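PDB 7BUG: terminal oxygenase component of carbazole from Janthinobacterium sp., which catalyses the angular dioxygenation of carbazole at C-9a and C-1, using a Rieske [2Fe-2S] cluster and a mononuclear iron. Local coordinates for residues A[13-18]-A[365-370]; A[128-133]-A[152-157]; A[180-185]-A[356-361]; A[190-195]-A[319-324]. All coordinates share one frame; numbering follows the deposited sequence.

Contact 1. Residues A[13-18]-A[365-370]; sequences KGWAPY and WRKLAS
Tyr-18 is a knob in a hole formed by Trp-365, Arg-366, Ala-369 and Ser-370. Tyr-18 OH accepts from Trp-365 NE1 at 3.0 Å. The donor bond is fairly straight, 158° at the hydrogen, and OH lies close to the indole plane. Tyr-18 CD1 packs on Ala-369 CB at 3.8 Å. One face of the tyrosine ring takes Arg-366 CB. Arg-366 CD stands 3.8 Å from the centroid of the five-membered ring of Trp-15, almost on the ring normal, a CH-pi contact. The arginine chain is extended from CG to NE, which carries it past both rings. At the backbone, Tyr-18 N donates to Ser-370 OG at 3.2 Å. Ser-370 OG gives its own proton to Arg-366 O at 2.8 Å, so it links helix 16-20 to helix 360-372. Glu-176 on helix 171-179 is the second shell. It bonds Tyr-18 OH and forms a salt bridge with Arg-366, which also pairs with Glu-353. A phenylalanine at Tyr-18 would probably leave Trp-365 NE1 without its acceptor and Glu-176 with one partner fewer. Tyr-18 OH thus serves both Trp-365 and Glu-176, and two glutamates probably balance Arg-366, whose aliphatic part packs on the rings.

Contact 2. Residues A[128-133]-A[152-157]; sequences EAKGCV and NFLDDD
Lys-130 reaches from a tight turn to the backbone of the 152-157 loop. Lys-130 NZ donates to Asp-155 O at 2.8 Å, tilted 24° from the carbonyl plane. Met-158 O takes a second bond from the same ammonium group, so backbone oxygens hold the charge. The side chain starts with CG beside the backbone N (chi1 -59°) and bends at chi2, -52°. Beyond the bend it runs nearly straight to NZ. This path lays the aliphatic part along Phe-153, with the two side chains running in opposite directions. Lys-130 CG comes within 4.2 Å of Phe-153 CE2. Phe-153 has CG anti to its backbone N, and the ring extends toward the turn. Phe-153 CZ meets Cys-132 SG at 4.2 Å, with the sulfur at the ring edge. Trp-285 and Phe-283 pack edge-to-face with the same ring. Leu-154 CD2 touches Ala-129 CB at 3.8 Å. Asn-152 ND2 donates to Asp-155 OD2 at 2.7 Å and braces the type I turn of the loop. The opposing segment is a beta hairpin: a type I' turn from Ala-129 to Cys-132 joins strands 123-129 and 132-137 of the six-stranded antiparallel sheet.

Contact 3. Residues A[180-185]-A[356-361]; sequences DPSHIY and FESDEA. With FE2 (Fe (II) ion), chain E.
This contact backs the mononuclear iron site and lies at the interface with a neighbouring subunit. Ser-182 OG lies 2.7 Å from Ser-358 OG, a hydrogen-bonding distance. Pro-181 packs on the first turn of helix 360-372 and the residues leading into it: Pro-181 CG is 3.8 Å from Ala-361 CB, and its CD is close to Ser-358 O. A glycine in place of Pro-181 would probably open a gap beside Ala-361 and let the iron-binding loop flex. Two waters tie Asp-180 to Asp-359. One donates to Asp-180 OD2 and Asp-359 OD1. The other donates to Asp-180 OD1 and Asp-359 OD1, and accepts from Ser-358 OG at 2.6 Å. The ligand itself is His-183, whose NE2 binds the ferrous ion at 2.0 Å. His-187, Asp-333 and two waters also bind the metal. On the far side of the ring, His-183 ND1 donates to Asp-180 O at 2.8 Å. This bond is almost straight, 177°, lies in the ring plane and uses a carbonyl lone pair. Together with the iron bond it fixes the rotation of the imidazole. Across the interface, Asp-180 OD2 bonds His-93 and Asp-359 OD2 bonds His-71, both cluster ligands of the second subunit. Asp-180 thus links the Rieske cluster of one subunit to the iron of the next, a bridge consistent with electron transfer between subunits, as in related Rieske oxygenases.

Contact 4. Residues A[190-195]-A[319-324]; sequences SILVKD and SKWKPM
Met-324 lies across Leu-192, the two side chains at about a right angle. They join two helices of the catalytic domain, of the Bet v 1-like (helix-grip) clan: the short helix 191-195 and the long helix 307-327. The local axes run at 141°, closer to antiparallel than to parallel, and stay 10.7 Å apart at their nearest. No hydrogen bond crosses the contact, which is mainly apolar packing. Met-324 CG is anti to the backbone N (chi1 -162°). The chain stays extended beyond CG, which brings SD against the other helix. Met-324 SD is 4.1 Å from Leu-192 CD1. The modelled position of the terminal methyl is doubtful, being too close to its neighbours. Leu-192 CB also rests on Met-324 O at 3.5 Å. Ile-191 CG2 packs against Met-324 CG at 4.2 Å, and Leu-192 CD1 meets the edge of the Trp-321 ring at CZ3. Trp-321 is held at its polar end by Glu-316, and Leu-192 packs further on Ala-325. The short helix begins at Ser-190, its N-cap. Ser-190 OG accepts from Leu-192 N at 3.1 Å and also bonds Gly-328 O, which ties the helix start to the chain just after helix 307-327.

How the contacts relate
Contact 1 brings the chain's N-terminal end onto helix 360-372, spanning nearly the whole sequence. The other three fall between its segments. Contact 2 closes first, at a hairpin of the six-stranded sheet and the loop leading into strand 158-167. Contact 3 follows, and contact 4 lies between its two segments. Contacts 1 and 3 share helix 360-372, with centres about 17 Å apart. Contacts 3 and 4 have centres about 23 Å apart and nearest atoms about 7 Å apart. Their first segments flank the iron ligand His-187 in sequence. Contact 2 is about 30 Å from contact 3, centre to centre. Only contact 3 includes an iron ligand; contact 4 joins helices 191-195 and 307-327.

Contact 1. Residues A[13-18]-A[365-370]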
loop_
_atom_site.group_PDB
_atom_site.type_symbol
_atom_site.label_atom_id
_atom_site.label_comp_id
_atom_site.label_asym_id
_atom_site.label_seq_id
_atom_site.Cartn_x
_atom_site.Cartn_y
_atom_site.Cartn_z
ATOM N N LYS A 13 -14.736 27.161 5.903
ATOM C CA LYS A 13 -16.078 27.646 5.549
ATOM C C LYS A 13 -16.065 28.657 4.411
ATOM O O LYS A 13 -17.126 28.901 3.907
ATOM C CB LYS A 13 -16.749 28.110 6.850
ATOM C CG LYS A 13 -17.112 26.930 7.737
ATOM C CD LYS A 13 -18.141 27.224 8.820
ATOM C CE LYS A 13 -17.609 28.252 9.783
ATOM N NZ LYS A 13 -16.274 27.865 10.292
ATOM N N GLY A 14 -14.921 29.217 4.039
ATOM C CA GLY A 14 -14.801 30.063 2.836
ATOM C C GLY A 14 -15.064 29.300 1.530
ATOM O O GLY A 14 -15.387 29.977 0.505
ATOM N N TRP A 15 -14.896 27.965 1.526
ATOM C CA TRP A 15 -14.791 27.171 0.274
ATOM C C TRP A 15 -14.882 25.669 0.576
ATOM O O TRP A 15 -14.120 24.839 -0.009
ATOM C CB TRP A 15 -13.527 27.578 -0.491
ATOM C CG TRP A 15 -12.292 27.608 0.350
ATOM C CD1 TRP A 15 -11.515 26.552 0.716
ATOM C CD2 TRP A 15 -11.597 28.777 0.811
ATOM N NE1 TRP A 15 -10.426 26.965 1.432
ATOM C CE2 TRP A 15 -10.451 28.329 1.513
ATOM C CE3 TRP A 15 -11.822 30.146 0.703
ATOM C CZ2 TRP A 15 -9.541 29.193 2.111
ATOM C CZ3 TRP A 15 -10.943 30.994 1.333
ATOM C CH2 TRP A 15 -9.807 30.532 1.992
ATOM N N ALA A 16 -15.813 25.262 1.424
ATOM C CA ALA A 16 -15.925 23.876 1.903
ATOM C C ALA A 16 -16.297 22.933 0.754
ATOM O O ALA A 16 -15.747 21.833 0.703
ATOM C CB ALA A 16 -16.925 23.753 3.024
ATOM N N PRO A 17 -17.182 23.292 -0.202
ATOM C CA PRO A 17 -17.522 22.353 -1.285
ATOM C C PRO A 17 -16.288 22.021 -2.139
ATOM O O PRO A 17 -16.117 20.885 -2.523
ATOM C CB PRO A 17 -18.590 23.085 -2.097
ATOM C CG PRO A 17 -19.241 24.016 -1.045
ATOM C CD PRO A 17 -18.049 24.491 -0.231
ATOM N N TYR A 18 -15.455 23.010 -2.359
ATOM C CA TYR A 18 -14.178 22.811 -3.126
ATOM C C TYR A 18 -13.284 21.824 -2.393
ATOM O O TYR A 18 -12.689 20.951 -3.046
ATOM C CB TYR A 18 -13.483 24.141 -3.299
ATOM C CG TYR A 18 -12.152 24.051 -3.996
ATOM C CD1 TYR A 18 -12.065 23.847 -5.348
ATOM C CD2 TYR A 18 -10.992 24.139 -3.272
ATOM C CE1 TYR A 18 -10.819 23.810 -5.975
ATOM C CE2 TYR A 18 -9.754 24.116 -3.869
ATOM C CZ TYR A 18 -9.659 23.978 -5.228
ATOM O OH TYR A 18 -8.462 24.059 -5.890
ATOM N N TRP A 365 -10.729 31.601 -6.927
ATOM C CA TRP A 365 -11.049 30.350 -7.649
ATOM C C TRP A 365 -11.770 29.371 -6.718
ATOM O O TRP A 365 -12.757 28.740 -7.140
ATOM C CB TRP A 365 -9.776 29.727 -8.266
ATOM C CG TRP A 365 -9.839 28.234 -8.359
ATOM C CD1 TRP A 365 -9.135 27.361 -7.598
ATOM C CD2 TRP A 365 -10.628 27.424 -9.253
ATOM N NE1 TRP A 365 -9.458 26.086 -7.894
ATOM C CE2 TRP A 365 -10.359 26.088 -8.910
ATOM C CE3 TRP A 365 -11.530 27.697 -10.291
ATOM C CZ2 TRP A 365 -10.901 25.010 -9.583
ATOM C CZ3 TRP A 365 -12.063 26.624 -10.965
ATOM C CH2 TRP A 365 -11.765 25.323 -10.604
ATOM N N ARG A 366 -11.286 29.194 -5.491
ATOM C CA ARG A 366 -11.838 28.191 -4.559
ATOM C C ARG A 366 -13.302 28.545 -4.273
ATOM O O ARG A 366 -14.169 27.646 -4.197
ATOM C CB ARG A 366 -11.035 28.071 -3.279
ATOM C CG ARG A 366 -9.599 27.599 -3.480
ATOM C CD ARG A 366 -8.988 27.503 -2.077
ATOM N NE ARG A 366 -7.637 26.954 -2.137
ATOM C CZ ARG A 366 -6.796 27.007 -1.105
ATOM N NH1 ARG A 366 -7.204 27.523 0.052
ATOM N NH2 ARG A 366 -5.610 26.439 -1.234
ATOM N N LYS A 367 -13.562 29.845 -4.145
ATOM C CA LYS A 367 -14.943 30.332 -3.893
ATOM C C LYS A 367 -15.796 30.164 -5.142
ATOM O O LYS A 367 -16.950 29.725 -5.020
ATOM C CB LYS A 367 -14.843 31.791 -3.464
ATOM C CG LYS A 367 -14.219 31.975 -2.095
ATOM C CD LYS A 367 -14.498 33.363 -1.507
ATOM C CE LYS A 367 -13.306 34.281 -1.472
ATOM N NZ LYS A 367 -12.751 34.373 -0.098
ATOM N N LEU A 368 -15.276 30.553 -6.286
ATOM C CA LEU A 368 -16.025 30.406 -7.563
ATOM C C LEU A 368 -16.382 28.927 -7.734
ATOM O O LEU A 368 -17.545 28.573 -8.051
ATOM C CB LEU A 368 -15.161 30.888 -8.720
ATOM C CG LEU A 368 -15.880 30.633 -10.033
ATOM C CD1 LEU A 368 -16.469 31.906 -10.574
ATOM C CD2 LEU A 368 -15.005 29.942 -11.037
ATOM N N ALA A 369 -15.421 28.025 -7.527
ATOM C CA ALA A 369 -15.648 26.587 -7.750
ATOM C C ALA A 369 -16.687 26.107 -6.754
ATOM O O ALA A 369 -17.506 25.247 -7.110
ATOM C CB ALA A 369 -14.347 25.821 -7.579
ATOM N N SER A 370 -16.601 26.563 -5.501
ATOM C CA SER A 370 -17.535 26.131 -4.433
ATOM C C SER A 370 -18.959 26.548 -4.802
ATOM O O SER A 370 -19.863 25.724 -4.556
ATOM C CB SER A 370 -17.139 26.707 -3.119
ATOM O OG SER A 370 -15.919 26.179 -2.612
#

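Contact 2. Residues A[128-133]-A[152-157]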
loop_
_atom_site.group_PDB
_atom_site.type_symbol
_atom_site.label_atom_id
_atom_site.label_comp_id
_atom_site.label_asym_id
_atom_site.label_seq_id
_atom_site.Cartn_x
_atom_site.Cartn_y
_atom_site.Cartn_z
ATOM N N GLU A 128 -16.338 15.705 -30.001
ATOM C CA GLU A 128 -14.979 16.116 -30.412
ATOM C C GLU A 128 -15.033 17.566 -30.844
ATOM O O GLU A 128 -15.982 17.927 -31.541
ATOM C CB GLU A 128 -14.538 15.296 -31.619
ATOM C CG GLU A 128 -14.636 13.846 -31.389
ATOM C CD GLU A 128 -13.973 13.140 -32.527
ATOM O OE1 GLU A 128 -14.701 12.702 -33.444
ATOM O OE2 GLU A 128 -12.763 13.072 -32.488
ATOM N N ALA A 129 -14.106 18.387 -30.389
ATOM C CA ALA A 129 -13.980 19.780 -30.812
ATOM C C ALA A 129 -12.503 20.124 -30.826
ATOM O O ALA A 129 -11.810 19.770 -29.869
ATOM C CB ALA A 129 -14.720 20.665 -29.885
ATOM N N LYS A 130 -12.031 20.720 -31.895
ATOM C CA LYS A 130 -10.616 21.172 -32.014
ATOM C C LYS A 130 -9.638 19.995 -31.858
ATOM O O LYS A 130 -8.569 20.196 -31.285
ATOM C CB LYS A 130 -10.350 22.291 -31.003
ATOM C CG LYS A 130 -11.234 23.513 -31.164
ATOM C CD LYS A 130 -11.195 24.025 -32.595
ATOM C CE LYS A 130 -11.453 25.503 -32.728
ATOM N NZ LYS A 130 -11.434 25.919 -34.151
ATOM N N GLY A 131 -10.014 18.811 -32.336
ATOM C CA GLY A 131 -9.192 17.602 -32.252
ATOM C C GLY A 131 -9.039 17.102 -30.831
ATOM O O GLY A 131 -8.185 16.259 -30.623
ATOM N N CYS A 132 -9.928 17.528 -29.913
ATOM C CA CYS A 132 -9.928 17.054 -28.498
ATOM C C CYS A 132 -11.214 16.295 -28.218
ATOM O O CYS A 132 -12.316 16.728 -28.664
ATOM C CB CYS A 132 -9.798 18.207 -27.520
ATOM S SG CYS A 132 -8.335 19.234 -27.836
ATOM N N VAL A 133 -11.109 15.217 -27.439
ATOM C CA VAL A 133 -12.278 14.389 -27.083
ATOM C C VAL A 133 -12.752 14.807 -25.696
ATOM O O VAL A 133 -11.984 14.608 -24.738
ATOM C CB VAL A 133 -11.925 12.895 -27.110
ATOM C CG1 VAL A 133 -13.068 12.012 -26.624
ATOM C CG2 VAL A 133 -11.444 12.473 -28.487
ATOM N N ASN A 152 -12.630 31.756 -26.474
ATOM C CA ASN A 152 -11.811 31.700 -27.724
ATOM C C ASN A 152 -11.382 30.270 -28.049
ATOM O O ASN A 152 -10.929 30.041 -29.142
ATOM C CB ASN A 152 -10.647 32.712 -27.716
ATOM C CG ASN A 152 -11.150 34.136 -27.505
ATOM O OD1 ASN A 152 -11.136 34.651 -26.394
ATOM N ND2 ASN A 152 -11.729 34.731 -28.544
ATOM N N PHE A 153 -11.464 29.305 -27.120
ATOM C CA PHE A 153 -11.015 27.934 -27.410
ATOM C C PHE A 153 -11.763 27.375 -28.617
ATOM O O PHE A 153 -11.125 26.711 -29.460
ATOM C CB PHE A 153 -11.203 27.028 -26.207
ATOM C CG PHE A 153 -10.750 25.611 -26.442
ATOM C CD1 PHE A 153 -9.404 25.312 -26.409
ATOM C CD2 PHE A 153 -11.648 24.596 -26.743
ATOM C CE1 PHE A 153 -8.956 24.021 -26.646
ATOM C CE2 PHE A 153 -11.201 23.315 -27.004
ATOM C CZ PHE A 153 -9.849 23.025 -26.900
ATOM N N LEU A 154 -13.066 27.670 -28.726
ATOM C CA LEU A 154 -13.906 27.136 -29.830
ATOM C C LEU A 154 -14.026 28.127 -31.010
ATOM O O LEU A 154 -14.833 27.858 -31.919
ATOM C CB LEU A 154 -15.278 26.778 -29.266
ATOM C CG LEU A 154 -15.283 25.662 -28.221
ATOM C CD1 LEU A 154 -16.681 25.493 -27.633
ATOM C CD2 LEU A 154 -14.781 24.347 -28.789
ATOM N N ASP A 155 -13.275 29.217 -31.047
ATOM C CA ASP A 155 -13.313 30.144 -32.224
ATOM C C ASP A 155 -13.120 29.322 -33.501
ATOM O O ASP A 155 -12.209 28.504 -33.527
ATOM C CB ASP A 155 -12.294 31.276 -32.095
ATOM C CG ASP A 155 -12.724 32.325 -31.093
ATOM O OD1 ASP A 155 -13.838 32.175 -30.554
ATOM O OD2 ASP A 155 -11.923 33.252 -30.828
ATOM N N ASP A 156 -13.864 29.631 -34.576
ATOM C CA ASP A 156 -13.751 28.925 -35.873
ATOM C C ASP A 156 -12.271 28.824 -36.287
ATOM O O ASP A 156 -11.883 27.766 -36.816
ATOM C CB ASP A 156 -14.574 29.630 -36.961
ATOM C CG ASP A 156 -14.523 28.934 -38.316
ATOM O OD1 ASP A 156 -14.768 27.703 -38.345
ATOM O OD2 ASP A 156 -14.190 29.613 -39.337
ATOM N N ASP A 157 -11.500 29.899 -36.168
ATOM C CA ASP A 157 -10.146 29.974 -36.787
ATOM C C ASP A 157 -9.053 29.531 -35.799
ATOM O O ASP A 157 -7.902 29.409 -36.202
ATOM C CB ASP A 157 -9.856 31.371 -37.362
ATOM C CG ASP A 157 -9.693 32.483 -36.344
ATOM O OD1 ASP A 157 -10.210 32.331 -35.189
ATOM O OD2 ASP A 157 -9.025 33.508 -36.702
#

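Contact 3. Residues A[180-185]-A[356-361]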
loop_
_atom_site.group_PDB
_atom_site.type_symbol
_atom_site.label_atom_id
_atom_site.label_comp_id
_atom_site.label_asym_id
_atom_site.label_seq_id
_atom_site.Cartn_x
_atom_site.Cartn_y
_atom_site.Cartn_z
ATOM N N ASP A 180 -1.664 30.246 -9.861
ATOM C CA ASP A 180 -0.972 30.914 -8.733
ATOM C C ASP A 180 -0.062 32.033 -9.258
ATOM O O ASP A 180 0.857 31.757 -10.040
ATOM C CB ASP A 180 -0.179 29.797 -8.077
ATOM C CG ASP A 180 0.612 30.204 -6.876
ATOM O OD1 ASP A 180 0.983 31.416 -6.787
ATOM O OD2 ASP A 180 0.893 29.279 -6.087
ATOM N N PRO A 181 -0.320 33.322 -8.962
ATOM C CA PRO A 181 0.482 34.363 -9.589
ATOM C C PRO A 181 1.971 34.334 -9.189
ATOM O O PRO A 181 2.843 34.703 -9.975
ATOM C CB PRO A 181 -0.195 35.684 -9.144
ATOM C CG PRO A 181 -1.558 35.267 -8.591
ATOM C CD PRO A 181 -1.398 33.837 -8.103
ATOM N N SER A 182 2.281 33.915 -7.966
ATOM C CA SER A 182 3.691 33.971 -7.462
ATOM C C SER A 182 4.509 32.711 -7.776
ATOM O O SER A 182 5.758 32.740 -7.630
ATOM C CB SER A 182 3.698 34.263 -6.024
ATOM O OG SER A 182 3.252 35.589 -5.834
ATOM N N HIS A 183 3.897 31.630 -8.276
ATOM C CA HIS A 183 4.591 30.359 -8.530
ATOM C C HIS A 183 5.596 30.548 -9.653
ATOM O O HIS A 183 6.431 29.676 -9.827
ATOM C CB HIS A 183 3.604 29.196 -8.835
ATOM C CG HIS A 183 3.369 28.957 -10.276
ATOM N ND1 HIS A 183 2.468 29.696 -10.992
ATOM C CD2 HIS A 183 3.965 28.133 -11.157
ATOM C CE1 HIS A 183 2.490 29.310 -12.242
ATOM N NE2 HIS A 183 3.398 28.331 -12.396
ATOM N N ILE A 184 5.489 31.614 -10.471
ATOM C CA ILE A 184 6.369 31.802 -11.651
ATOM C C ILE A 184 7.849 31.921 -11.250
ATOM O O ILE A 184 8.677 31.685 -12.116
ATOM C CB ILE A 184 5.941 33.043 -12.439
ATOM C CG1 ILE A 184 5.983 34.307 -11.588
ATOM C CG2 ILE A 184 4.573 32.775 -13.063
ATOM C CD1 ILE A 184 5.841 35.579 -12.394
ATOM N N TYR A 185 8.112 32.092 -9.973
ATOM C CA TYR A 185 9.473 31.934 -9.385
ATOM C C TYR A 185 10.105 30.616 -9.836
ATOM O O TYR A 185 11.304 30.575 -10.164
ATOM C CB TYR A 185 9.392 32.079 -7.871
ATOM C CG TYR A 185 10.734 32.053 -7.196
ATOM C CD1 TYR A 185 11.564 33.167 -7.246
ATOM C CD2 TYR A 185 11.201 30.898 -6.586
ATOM C CE1 TYR A 185 12.825 33.124 -6.680
ATOM C CE2 TYR A 185 12.467 30.835 -6.038
ATOM C CZ TYR A 185 13.274 31.958 -6.080
ATOM O OH TYR A 185 14.537 31.930 -5.534
ATOM N N PHE A 356 -0.631 33.992 1.505
ATOM C CA PHE A 356 -0.210 35.415 1.460
ATOM C C PHE A 356 -0.873 36.109 0.272
ATOM O O PHE A 356 -1.830 35.560 -0.304
ATOM C CB PHE A 356 1.312 35.531 1.483
ATOM C CG PHE A 356 2.078 35.265 0.226
ATOM C CD1 PHE A 356 1.742 34.256 -0.677
ATOM C CD2 PHE A 356 3.211 36.007 -0.076
ATOM C CE1 PHE A 356 2.504 34.027 -1.817
ATOM C CE2 PHE A 356 3.973 35.760 -1.202
ATOM C CZ PHE A 356 3.621 34.784 -2.094
ATOM N N GLU A 357 -0.464 37.355 0.016
ATOM C CA GLU A 357 -1.376 38.272 -0.716
ATOM C C GLU A 357 -1.715 37.741 -2.107
ATOM O O GLU A 357 -2.915 37.867 -2.502
ATOM C CB GLU A 357 -0.773 39.685 -0.754
ATOM C CG GLU A 357 -0.833 40.316 0.617
ATOM C CD GLU A 357 0.382 40.069 1.514
ATOM O OE1 GLU A 357 1.263 39.204 1.182
ATOM O OE2 GLU A 357 0.464 40.780 2.535
ATOM N N SER A 358 -0.755 37.240 -2.882
ATOM C CA SER A 358 -1.033 36.789 -4.269
ATOM C C SER A 358 -1.982 35.577 -4.258
ATOM O O SER A 358 -2.594 35.320 -5.316
ATOM C CB SER A 358 0.195 36.498 -5.003
ATOM O OG SER A 358 0.964 35.514 -4.336
ATOM N N ASP A 359 -2.186 34.909 -3.124
ATOM C CA ASP A 359 -3.104 33.757 -3.083
ATOM C C ASP A 359 -4.558 34.251 -3.174
ATOM O O ASP A 359 -5.480 33.397 -3.152
ATOM C CB ASP A 359 -2.860 32.931 -1.824
ATOM C CG ASP A 359 -1.506 32.247 -1.854
ATOM O OD1 ASP A 359 -1.117 31.785 -2.950
ATOM O OD2 ASP A 359 -0.882 32.149 -0.745
ATOM N N GLU A 360 -4.795 35.578 -3.200
ATOM C CA GLU A 360 -6.166 36.113 -3.437
ATOM C C GLU A 360 -6.717 35.470 -4.708
ATOM O O GLU A 360 -7.913 35.134 -4.733
ATOM C CB GLU A 360 -6.135 37.643 -3.509
ATOM C CG GLU A 360 -7.471 38.277 -3.780
ATOM C CD GLU A 360 -8.546 37.982 -2.740
ATOM O OE1 GLU A 360 -8.194 37.674 -1.583
ATOM O OE2 GLU A 360 -9.757 38.070 -3.099
ATOM N N ALA A 361 -5.909 35.286 -5.741
ATOM C CA ALA A 361 -6.349 34.652 -7.011
ATOM C C ALA A 361 -6.823 33.214 -6.725
ATOM O O ALA A 361 -7.939 32.809 -7.144
ATOM C CB ALA A 361 -5.249 34.615 -8.012
HETATM FE FE FE2 E . 3.776 27.183 -13.974
HETATM O O HOH W 1 -0.054 29.370 -3.348
HETATM O O HOH W 2 0.290 32.996 -4.668
HETATM O O HOH W 3 2.987 28.115 -15.313
HETATM O O HOH W 4 1.639 26.673 -13.928
#

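Contact 4. Residues A[190-195]-A[319-324]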
loop_
_atom_site.group_PDB
_atom_site.type_symbol
_atom_site.label_atom_id
_atom_site.label_comp_id
_atom_site.label_asym_id
_atom_site.label_seq_id
_atom_site.Cartn_x
_atom_site.Cartn_y
_atom_site.Cartn_z
ATOM N N SER A 190 13.896 28.554 -16.794
ATOM C CA SER A 190 13.385 27.783 -17.945
ATOM C C SER A 190 14.129 28.150 -19.233
ATOM O O SER A 190 14.330 29.319 -19.434
ATOM C CB SER A 190 11.899 27.976 -18.166
ATOM O OG SER A 190 11.504 27.233 -19.314
ATOM N N ILE A 191 14.405 27.158 -20.070
ATOM C CA ILE A 191 14.975 27.310 -21.440
ATOM C C ILE A 191 14.056 28.243 -22.232
ATOM O O ILE A 191 14.591 29.061 -23.005
ATOM C CB ILE A 191 15.133 25.933 -22.117
ATOM C CG1 ILE A 191 15.792 26.049 -23.494
ATOM C CG2 ILE A 191 13.792 25.206 -22.214
ATOM C CD1 ILE A 191 17.290 26.303 -23.444
ATOM N N LEU A 192 12.721 28.160 -22.023
ATOM C CA LEU A 192 11.754 28.970 -22.824
ATOM C C LEU A 192 12.028 30.453 -22.544
ATOM O O LEU A 192 12.066 31.255 -23.478
ATOM C CB LEU A 192 10.296 28.600 -22.485
ATOM C CG LEU A 192 9.226 29.551 -23.036
ATOM C CD1 LEU A 192 9.131 29.436 -24.539
ATOM C CD2 LEU A 192 7.848 29.263 -22.433
ATOM N N VAL A 193 12.200 30.811 -21.275
ATOM C CA VAL A 193 12.372 32.214 -20.823
ATOM C C VAL A 193 13.666 32.753 -21.488
ATOM O O VAL A 193 13.651 33.898 -21.989
ATOM C CB VAL A 193 12.392 32.272 -19.282
ATOM C CG1 VAL A 193 12.818 33.622 -18.759
ATOM C CG2 VAL A 193 11.039 31.886 -18.667
ATOM N N LYS A 194 14.710 31.930 -21.588
ATOM C CA LYS A 194 16.008 32.361 -22.193
ATOM C C LYS A 194 15.884 32.399 -23.722
ATOM O O LYS A 194 16.106 33.452 -24.297
ATOM C CB LYS A 194 17.164 31.436 -21.789
ATOM C CG LYS A 194 17.162 30.951 -20.344
ATOM C CD LYS A 194 18.405 30.150 -19.967
ATOM C CE LYS A 194 18.360 29.612 -18.549
ATOM N NZ LYS A 194 18.481 30.699 -17.547
ATOM N N ASP A 195 15.568 31.272 -24.353
ATOM C CA ASP A 195 15.594 31.115 -25.825
ATOM C C ASP A 195 14.430 31.837 -26.503
ATOM O O ASP A 195 14.552 32.030 -27.736
ATOM C CB ASP A 195 15.579 29.660 -26.251
ATOM C CG ASP A 195 16.859 28.914 -25.933
ATOM O OD1 ASP A 195 17.744 29.529 -25.319
ATOM O OD2 ASP A 195 16.920 27.710 -26.268
ATOM N N SER A 319 8.469 21.537 -33.614
ATOM C CA SER A 319 9.916 21.856 -33.671
ATOM C C SER A 319 10.283 22.721 -32.468
ATOM O O SER A 319 11.394 22.627 -32.019
ATOM C CB SER A 319 10.292 22.507 -34.980
ATOM O OG SER A 319 9.881 23.868 -35.058
ATOM N N LYS A 320 9.369 23.551 -31.970
ATOM C CA LYS A 320 9.742 24.581 -30.990
ATOM C C LYS A 320 8.785 24.541 -29.796
ATOM O O LYS A 320 9.288 24.403 -28.698
ATOM C CB LYS A 320 9.771 25.968 -31.623
ATOM C CG LYS A 320 10.209 27.079 -30.684
ATOM C CD LYS A 320 10.952 28.202 -31.383
ATOM C CE LYS A 320 12.120 27.726 -32.237
ATOM N NZ LYS A 320 12.372 28.637 -33.380
ATOM N N TRP A 321 7.484 24.776 -29.989
ATOM C CA TRP A 321 6.646 25.163 -28.823
ATOM C C TRP A 321 6.376 23.962 -27.902
ATOM O O TRP A 321 6.279 24.183 -26.663
ATOM C CB TRP A 321 5.365 25.857 -29.273
ATOM C CG TRP A 321 5.631 27.063 -30.112
ATOM C CD1 TRP A 321 5.179 27.284 -31.382
ATOM C CD2 TRP A 321 6.456 28.181 -29.788
ATOM N NE1 TRP A 321 5.650 28.476 -31.851
ATOM C CE2 TRP A 321 6.418 29.062 -30.896
ATOM C CE3 TRP A 321 7.213 28.530 -28.678
ATOM C CZ2 TRP A 321 7.112 30.264 -30.913
ATOM C CZ3 TRP A 321 7.872 29.729 -28.684
ATOM C CH2 TRP A 321 7.828 30.578 -29.793
ATOM N N LYS A 322 6.178 22.775 -28.438
ATOM C CA LYS A 322 5.960 21.575 -27.605
ATOM C C LYS A 322 7.215 21.298 -26.773
ATOM O O LYS A 322 7.140 21.193 -25.551
ATOM C CB LYS A 322 5.483 20.388 -28.429
ATOM C CG LYS A 322 5.359 19.107 -27.616
ATOM C CD LYS A 322 4.674 18.016 -28.384
ATOM C CE LYS A 322 4.768 16.677 -27.686
ATOM N NZ LYS A 322 4.453 15.568 -28.620
ATOM N N PRO A 323 8.424 21.123 -27.359
ATOM C CA PRO A 323 9.583 20.780 -26.532
ATOM C C PRO A 323 10.027 21.947 -25.642
ATOM O O PRO A 323 10.469 21.680 -24.526
ATOM C CB PRO A 323 10.662 20.350 -27.557
ATOM C CG PRO A 323 10.249 21.010 -28.833
ATOM C CD PRO A 323 8.727 21.074 -28.796
ATOM N N MET A 324 9.939 23.191 -26.097
ATOM C CA MET A 324 10.521 24.336 -25.359
ATOM C C MET A 324 9.575 24.777 -24.234
ATOM O O MET A 324 10.046 25.191 -23.168
ATOM C CB MET A 324 10.767 25.521 -26.275
ATOM C CG MET A 324 11.710 26.508 -25.681
ATOM S SD MET A 324 12.033 27.843 -26.878
ATOM C CE MET A 324 12.484 29.181 -25.797
#